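Putative drug/sodium antiporter (Escherichia coli, PDB 4Z3N) is a MATE-family membrane transporter of the genotoxin colibactin and probably works as an antiporter. Local coordinates at residues N325-L330 with L454-R459. Numbering follows the deposited sequence.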
ATOM      1  N   ASN A 325       0.588  27.660  -1.080  1.00 31.08           N
ATOM      2  CA  ASN A 325       0.605  27.813   0.366  1.00 28.18           C
ATOM      3  C   ASN A 325       1.411  26.692   1.026  1.00 29.24           C
ATOM      4  O   ASN A 325       0.864  25.641   1.363  1.00 31.41           O
ATOM      5  CB  ASN A 325      -0.848  27.824   0.883  1.00 28.87           C
ATOM      6  CG  ASN A 325      -0.981  28.273   2.342  1.00 32.54           C
ATOM      7  OD1 ASN A 325      -0.041  28.180   3.153  1.00 27.56           O
ATOM      8  ND2 ASN A 325      -2.187  28.738   2.689  1.00 28.17           N
ATOM      9  N   VAL A 326       2.677  26.995   1.329  1.00 25.87           N
ATOM     10  CA  VAL A 326       3.631  26.012   1.823  1.00 26.56           C
ATOM     11  C   VAL A 326       3.454  25.720   3.304  1.00 26.99           C
ATOM     12  O   VAL A 326       3.632  24.600   3.750  1.00 31.09           O
ATOM     13  CB  VAL A 326       5.083  26.479   1.607  1.00 27.71           C
ATOM     14  CG1 VAL A 326       6.062  25.465   2.205  1.00 26.48           C
ATOM     15  CG2 VAL A 326       5.354  26.733   0.151  1.00 26.37           C
ATOM     16  N   THR A 327       3.136  26.765   4.051  1.00 30.62           N
ATOM     17  CA  THR A 327       2.876  26.713   5.481  1.00 27.60           C
ATOM     18  C   THR A 327       1.749  25.731   5.795  1.00 29.10           C
ATOM     19  O   THR A 327       1.844  24.908   6.724  1.00 26.31           O
ATOM     20  CB  THR A 327       2.516  28.128   6.003  1.00 25.83           C
ATOM     21  OG1 THR A 327       3.716  28.804   6.377  1.00 32.29           O
ATOM     22  CG2 THR A 327       1.597  28.062   7.196  1.00 25.17           C
ATOM     23  N   ARG A 328       0.684  25.830   5.004  1.00 26.40           N
ATOM     24  CA  ARG A 328      -0.477  24.998   5.188  1.00 23.88           C
ATOM     25  C   ARG A 328      -0.139  23.527   4.886  1.00 27.07           C
ATOM     26  O   ARG A 328      -0.689  22.625   5.528  1.00 25.06           O
ATOM     27  CB  ARG A 328      -1.620  25.503   4.309  1.00 26.46           C
ATOM     28  CG  ARG A 328      -2.932  24.766   4.529  1.00 29.46           C
ATOM     29  CD  ARG A 328      -4.142  25.519   3.992  1.00 27.67           C
ATOM     30  NE  ARG A 328      -5.359  24.711   4.090  1.00 31.53           N
ATOM     31  CZ  ARG A 328      -6.120  24.635   5.176  1.00 31.27           C
ATOM     32  NH1 ARG A 328      -5.785  25.313   6.262  1.00 30.26           N
ATOM     33  NH2 ARG A 328      -7.208  23.877   5.176  1.00 28.99           N
ATOM     34  N   THR A 329       0.767  23.291   3.931  1.00 25.47           N
ATOM     35  CA  THR A 329       1.159  21.922   3.592  1.00 29.07           C
ATOM     36  C   THR A 329       1.937  21.335   4.776  1.00 27.74           C
ATOM     37  O   THR A 329       1.779  20.160   5.110  1.00 29.76           O
ATOM     38  CB  THR A 329       2.016  21.817   2.271  1.00 25.04           C
ATOM     39  OG1 THR A 329       3.322  22.377   2.462  1.00 26.72           O
ATOM     40  CG2 THR A 329       1.335  22.515   1.105  1.00 24.29           C
ATOM     41  N   LEU A 330       2.745  22.168   5.423  1.00 24.31           N
ATOM     42  CA  LEU A 330       3.467  21.766   6.621  1.00 25.62           C
ATOM     43  C   LEU A 330       2.511  21.495   7.785  1.00 27.45           C
ATOM     44  O   LEU A 330       2.687  20.515   8.519  1.00 26.95           O
ATOM     45  CB  LEU A 330       4.484  22.836   7.022  1.00 24.37           C
ATOM     46  CG  LEU A 330       5.784  22.903   6.241  1.00 28.37           C
ATOM     47  CD1 LEU A 330       6.788  23.825   6.955  1.00 28.73           C
ATOM     48  CD2 LEU A 330       6.369  21.500   6.046  1.00 28.61           C
ATOM     49  N   LEU A 454      10.800  18.390   8.137  1.00 32.44           N
ATOM     50  CA  LEU A 454       9.512  18.963   7.787  1.00 31.80           C
ATOM     51  C   LEU A 454       9.324  20.250   8.557  1.00 29.80           C
ATOM     52  O   LEU A 454       8.835  20.297   9.675  1.00 35.41           O
ATOM     53  CB  LEU A 454       8.364  17.971   8.062  1.00 32.24           C
ATOM     54  CG  LEU A 454       7.911  17.042   6.917  1.00 31.45           C
ATOM     55  CD1 LEU A 454       7.205  17.828   5.812  1.00 27.27           C
ATOM     56  CD2 LEU A 454       9.050  16.175   6.332  1.00 27.77           C
ATOM     57  N   ARG A 455       9.599  21.326   7.868  1.00 34.71           N
ATOM     58  CA  ARG A 455       9.625  22.622   8.495  1.00 42.02           C
ATOM     59  C   ARG A 455      10.020  23.593   7.401  1.00 35.40           C
ATOM     60  O   ARG A 455      10.540  23.172   6.355  1.00 34.68           O
ATOM     61  CB  ARG A 455      10.598  22.640   9.690  1.00 35.51           C
ATOM     62  CG  ARG A 455      12.005  22.221   9.385  1.00 37.22           C
ATOM     63  CD  ARG A 455      12.946  22.567  10.531  1.00 44.41           C
ATOM     64  NE  ARG A 455      13.137  21.465  11.480  1.00 57.94           N
ATOM     65  CZ  ARG A 455      12.558  21.376  12.680  1.00 60.98           C
ATOM     66  NH1 ARG A 455      11.731  22.326  13.110  1.00 50.91           N
ATOM     67  NH2 ARG A 455      12.816  20.329  13.459  1.00 55.43           N
ATOM     68  N   LEU A 456       9.744  24.870   7.613  1.00 33.16           N
ATOM     69  CA  LEU A 456      10.185  25.892   6.667  1.00 31.21           C
ATOM     70  C   LEU A 456      11.686  25.856   6.496  1.00 25.60           C
ATOM     71  O   LEU A 456      12.430  25.730   7.470  1.00 25.85           O
ATOM     72  CB  LEU A 456       9.759  27.285   7.124  1.00 31.10           C
ATOM     73  CG  LEU A 456       8.288  27.530   6.900  1.00 30.50           C
ATOM     74  CD1 LEU A 456       7.853  28.800   7.630  1.00 29.62           C
ATOM     75  CD2 LEU A 456       8.068  27.591   5.382  1.00 31.10           C
ATOM     76  N   SER A 457      12.111  25.948   5.246  1.00 23.44           N
ATOM     77  CA  SER A 457      13.515  26.077   4.887  1.00 25.66           C
ATOM     78  C   SER A 457      13.581  26.922   3.632  1.00 28.67           C
ATOM     79  O   SER A 457      12.592  27.011   2.906  1.00 29.40           O
ATOM     80  CB  SER A 457      14.153  24.718   4.654  1.00 24.69           C
ATOM     81  OG  SER A 457      13.706  24.171   3.428  1.00 29.69           O
ATOM     82  N   PRO A 458      14.725  27.579   3.387  1.00 31.60           N
ATOM     83  CA  PRO A 458      14.893  28.303   2.120  1.00 29.42           C
ATOM     84  C   PRO A 458      14.597  27.414   0.907  1.00 31.07           C
ATOM     85  O   PRO A 458      13.788  27.797   0.051  1.00 30.42           O
ATOM     86  CB  PRO A 458      16.365  28.710   2.146  1.00 27.41           C
ATOM     87  CG  PRO A 458      16.690  28.836   3.612  1.00 31.83           C
ATOM     88  CD  PRO A 458      15.787  27.896   4.363  1.00 31.70           C
ATOM     89  N   ARG A 459      15.184  26.219   0.881  1.00 30.40           N
ATOM     90  CA  ARG A 459      15.039  25.298  -0.247  1.00 33.12           C
ATOM     91  C   ARG A 459      13.590  24.897  -0.497  1.00 34.19           C
ATOM     92  O   ARG A 459      13.111  24.907  -1.644  1.00 33.30           O
ATOM     93  CB  ARG A 459      15.871  24.049  -0.010  1.00 39.27           C
ATOM     94  CG  ARG A 459      15.752  23.014  -1.088  1.00 38.35           C
ATOM     95  CD  ARG A 459      16.128  21.687  -0.538  1.00 40.01           C
ATOM     96  NE  ARG A 459      17.456  21.261  -0.960  1.00 46.55           N
ATOM     97  CZ  ARG A 459      18.029  20.129  -0.558  1.00 49.76           C
ATOM     98  NH1 ARG A 459      17.392  19.322   0.283  1.00 50.20           N
ATOM     99  NH2 ARG A 459      19.240  19.808  -0.988  1.00 56.00           N
TER
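L330 and R455 bring the two backbones together at a CA–CA separation of 6.5 Å, while T327, in the first turn of helix 326-358, stands 7.4 Å from L456 of the linker (CA to CA); no hydrogen bond joins the two segments, so the contact rests on apolar packing. L330 carries most of it. With CB directed toward the linker, CG beside the backbone N (chi1 -78°) and chi2 at -168°, both methyls face it: CD1 rests against the peptide between R455 and L456, its nearest atom being L456 N, and also meets L456 CG at 4.0 Å. The other branch, CD2, lies 3.8 Å from L454 CD1, the two side chains meeting at a slant. L456 then reaches back along the helix start, its CD2 coming to 4.3 Å from V326 CG1. R455 contributes mainly backbone here, its CB directed away from helix 326-358 and its NE bonded to R452 O.

N325 caps that helix, OD1 accepting from R328 N at 3.1 Å. Across the contact, S457 is the N-cap of helix 458-467 through a bond from L460 N to its OG. L454 also packs on Y395 of helix 382-399. The extended linker between helix 432-453 and the C-terminal helix 458-467 thus packs over the capped first turn of helix 326-358, a peripheral helix-end contact of the all-helical MATE fold.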